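Local atomic coordinates of 1,3-alpha-isomaltosidase (Kribbella flavida DSM 17836, PDB entry 5X3I), a protein that hydrolyses the alpha-1,3-glucosidic linkages of a cyclic tetrasaccharide derived from starch, releasing isomaltose inside the cell. Residues R447-W452 with A501-D506. The protein carries 1 engineered substitution. Sequence-based numbering, arbitrary orientation.
Sequences RTRDWW and ARAFGD. With SO4 (sulfate ion), chain I.
Arg449 and Ala503 mark the closest backbone approach, CA to CA 5.6 Å, of two helices whose axes in 447-452 and 501-506 pass 9.8 Å apart at a crossing angle of -60°. Both belong to the TIM-barrel domain of this family 31 glycosidase: helix 446-454 precedes barrel strand 467-470, and helix 496-510 links that strand to 517-519, whose Thr517 touches Phe504. The close approach is made over a methyl group, with Arg449 CD 3.7 Å from Ala503 CB. Beyond it the Arg449 chain turns at chi3 (-64°) and lays its guanidinium flat on that of Arg502, the planes 17° apart. This is an offset stack, since Arg449 NH2 sits over the centre of the Arg502 group, 3.3 Å from CZ. Anionic and neutral acceptors probably offset the like charges. Leu443 O and Gln446 OE1 bind Arg449 NH1 and NH2, while a sulfate, probably from the crystallisation liquor, meets the edge of Arg502, NH1 to O2 being 3.2 Å. Toward the other end of the contact, Trp452 and Phe504 meet rim to rim with nearly perpendicular planes, and Trp452 NE1 lies 3.7 Å from Phe504 CZ. Asp506 OD2 ties both arginines together: it accepts Arg502 NE at 2.9 Å, in the guanidinium plane, and a water that itself accepts Arg449 NE at 2.9 Å.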
loop_
_atom_site.group_PDB
_atom_site.type_symbol
_atom_site.label_atom_id
_atom_site.label_comp_id
_atom_site.label_asym_id
_atom_site.label_seq_id
_atom_site.Cartn_x
_atom_site.Cartn_y
_atom_site.Cartn_z
ATOM N N ARG A 447 21.029 -13.182 0.420
ATOM C CA ARG A 447 21.253 -14.276 -0.524
ATOM C C ARG A 447 20.004 -14.558 -1.357
ATOM O O ARG A 447 20.100 -14.872 -2.535
ATOM C CB ARG A 447 21.725 -15.559 0.182
ATOM C CG ARG A 447 20.717 -16.233 1.120
ATOM C CD ARG A 447 21.290 -17.502 1.748
ATOM N NE ARG A 447 21.335 -18.626 0.817
ATOM C CZ ARG A 447 20.367 -19.523 0.674
ATOM N NH1 ARG A 447 20.495 -20.503 -0.197
ATOM N NH2 ARG A 447 19.271 -19.448 1.408
ATOM N N THR A 448 18.832 -14.450 -0.747
ATOM C CA THR A 448 17.606 -14.702 -1.483
ATOM C C THR A 448 17.170 -13.483 -2.305
ATOM O O THR A 448 16.641 -13.647 -3.394
ATOM C CB THR A 448 16.499 -15.158 -0.542
ATOM O OG1 THR A 448 16.899 -16.394 0.054
ATOM C CG2 THR A 448 15.202 -15.384 -1.288
ATOM N N ARG A 449 17.391 -12.274 -1.797
ATOM C CA ARG A 449 17.185 -11.090 -2.618
ATOM C C ARG A 449 18.031 -11.225 -3.900
ATOM O O ARG A 449 17.515 -11.014 -4.987
ATOM C CB ARG A 449 17.522 -9.795 -1.863
ATOM C CG ARG A 449 16.519 -9.445 -0.734
ATOM C CD ARG A 449 16.627 -8.010 -0.258
ATOM N NE ARG A 449 17.908 -7.701 0.370
ATOM C CZ ARG A 449 18.170 -7.829 1.669
ATOM N NH1 ARG A 449 17.233 -8.285 2.506
ATOM N NH2 ARG A 449 19.376 -7.514 2.131
ATOM N N ASP A 450 19.288 -11.639 -3.752
ATOM C CA ASP A 450 20.173 -11.915 -4.892
ATOM C C ASP A 450 19.584 -12.953 -5.847
ATOM O O ASP A 450 19.481 -12.705 -7.041
ATOM C CB ASP A 450 21.546 -12.417 -4.433
ATOM C CG ASP A 450 22.381 -11.343 -3.767
ATOM O OD1 ASP A 450 21.978 -10.172 -3.728
ATOM O OD2 ASP A 450 23.464 -11.688 -3.282
ATOM N N TRP A 451 19.232 -14.114 -5.301
ATOM C CA TRP A 451 18.715 -15.228 -6.095
ATOM C C TRP A 451 17.446 -14.865 -6.857
ATOM O O TRP A 451 17.332 -15.135 -8.045
ATOM C CB TRP A 451 18.448 -16.440 -5.197
ATOM C CG TRP A 451 18.091 -17.683 -5.953
ATOM C CD1 TRP A 451 18.954 -18.553 -6.550
ATOM C CD2 TRP A 451 16.780 -18.199 -6.185
ATOM N NE1 TRP A 451 18.264 -19.574 -7.140
ATOM C CE2 TRP A 451 16.926 -19.381 -6.935
ATOM C CE3 TRP A 451 15.498 -17.776 -5.838
ATOM C CZ2 TRP A 451 15.842 -20.145 -7.334
ATOM C CZ3 TRP A 451 14.418 -18.540 -6.237
ATOM C CH2 TRP A 451 14.596 -19.711 -6.973
ATOM N N TRP A 452 16.498 -14.247 -6.165
ATOM C CA TRP A 452 15.229 -13.853 -6.770
ATOM C C TRP A 452 15.408 -12.818 -7.894
ATOM O O TRP A 452 14.893 -12.991 -8.991
ATOM C CB TRP A 452 14.285 -13.283 -5.707
ATOM C CG TRP A 452 12.901 -12.977 -6.200
ATOM C CD1 TRP A 452 12.365 -11.752 -6.417
ATOM C CD2 TRP A 452 11.875 -13.923 -6.505
ATOM N NE1 TRP A 452 11.064 -11.872 -6.845
ATOM C CE2 TRP A 452 10.745 -13.198 -6.913
ATOM C CE3 TRP A 452 11.805 -15.314 -6.474
ATOM C CZ2 TRP A 452 9.549 -13.819 -7.286
ATOM C CZ3 TRP A 452 10.619 -15.931 -6.860
ATOM C CH2 TRP A 452 9.510 -15.182 -7.256
ATOM N N ALA A 501 10.508 -3.949 -2.086
ATOM C CA ALA A 501 10.916 -2.732 -2.768
ATOM C C ALA A 501 12.439 -2.583 -2.834
ATOM O O ALA A 501 13.010 -2.321 -3.901
ATOM C CB ALA A 501 10.302 -1.522 -2.081
ATOM N N ARG A 502 13.076 -2.737 -1.684
ATOM C CA ARG A 502 14.518 -2.622 -1.547
ATOM C C ARG A 502 15.244 -3.602 -2.477
ATOM O O ARG A 502 16.249 -3.252 -3.091
ATOM C CB ARG A 502 14.923 -2.858 -0.083
ATOM C CG ARG A 502 16.416 -2.803 0.214
ATOM C CD ARG A 502 17.028 -4.197 0.280
ATOM N NE ARG A 502 18.452 -4.157 0.580
ATOM C CZ ARG A 502 18.973 -4.211 1.800
ATOM N NH1 ARG A 502 20.291 -4.166 1.955
ATOM N NH2 ARG A 502 18.190 -4.311 2.862
ATOM N N ALA A 503 14.737 -4.829 -2.562
ATOM C CA ALA A 503 15.372 -5.846 -3.391
ATOM C C ALA A 503 15.432 -5.400 -4.855
ATOM O O ALA A 503 16.456 -5.528 -5.494
ATOM C CB ALA A 503 14.653 -7.163 -3.274
ATOM N N PHE A 504 14.337 -4.872 -5.384
ATOM C CA PHE A 504 14.367 -4.469 -6.782
ATOM C C PHE A 504 15.046 -3.108 -6.973
ATOM O O PHE A 504 15.673 -2.869 -8.014
ATOM C CB PHE A 504 12.960 -4.533 -7.371
ATOM C CG PHE A 504 12.550 -5.950 -7.692
ATOM C CD1 PHE A 504 12.861 -6.515 -8.921
ATOM C CD2 PHE A 504 11.949 -6.750 -6.731
ATOM C CE1 PHE A 504 12.547 -7.839 -9.203
ATOM C CE2 PHE A 504 11.638 -8.076 -7.018
ATOM C CZ PHE A 504 11.928 -8.610 -8.258
ATOM N N GLY A 505 14.996 -2.257 -5.953
ATOM C CA GLY A 505 15.820 -1.058 -5.939
ATOM C C GLY A 505 17.289 -1.418 -6.130
ATOM O O GLY A 505 17.983 -0.836 -6.970
ATOM N N ASP A 506 17.747 -2.409 -5.374
ATOM C CA ASP A 506 19.135 -2.854 -5.418
ATOM C C ASP A 506 19.520 -3.500 -6.754
ATOM O O ASP A 506 20.638 -3.321 -7.214
ATOM C CB ASP A 506 19.427 -3.834 -4.279
ATOM C CG ASP A 506 19.697 -3.128 -2.951
ATOM O OD1 ASP A 506 19.752 -1.882 -2.928
ATOM O OD2 ASP A 506 19.875 -3.827 -1.945
HETATM S S SO4 I . 20.632 -4.152 5.716
HETATM O O1 SO4 I . 20.612 -2.859 5.042
HETATM O O2 SO4 I . 21.252 -5.154 4.855
HETATM O O3 SO4 I . 21.379 -4.043 6.965
HETATM O O4 SO4 I . 19.264 -4.542 6.017
HETATM O O HOH W 1 19.153 -6.513 -1.935
#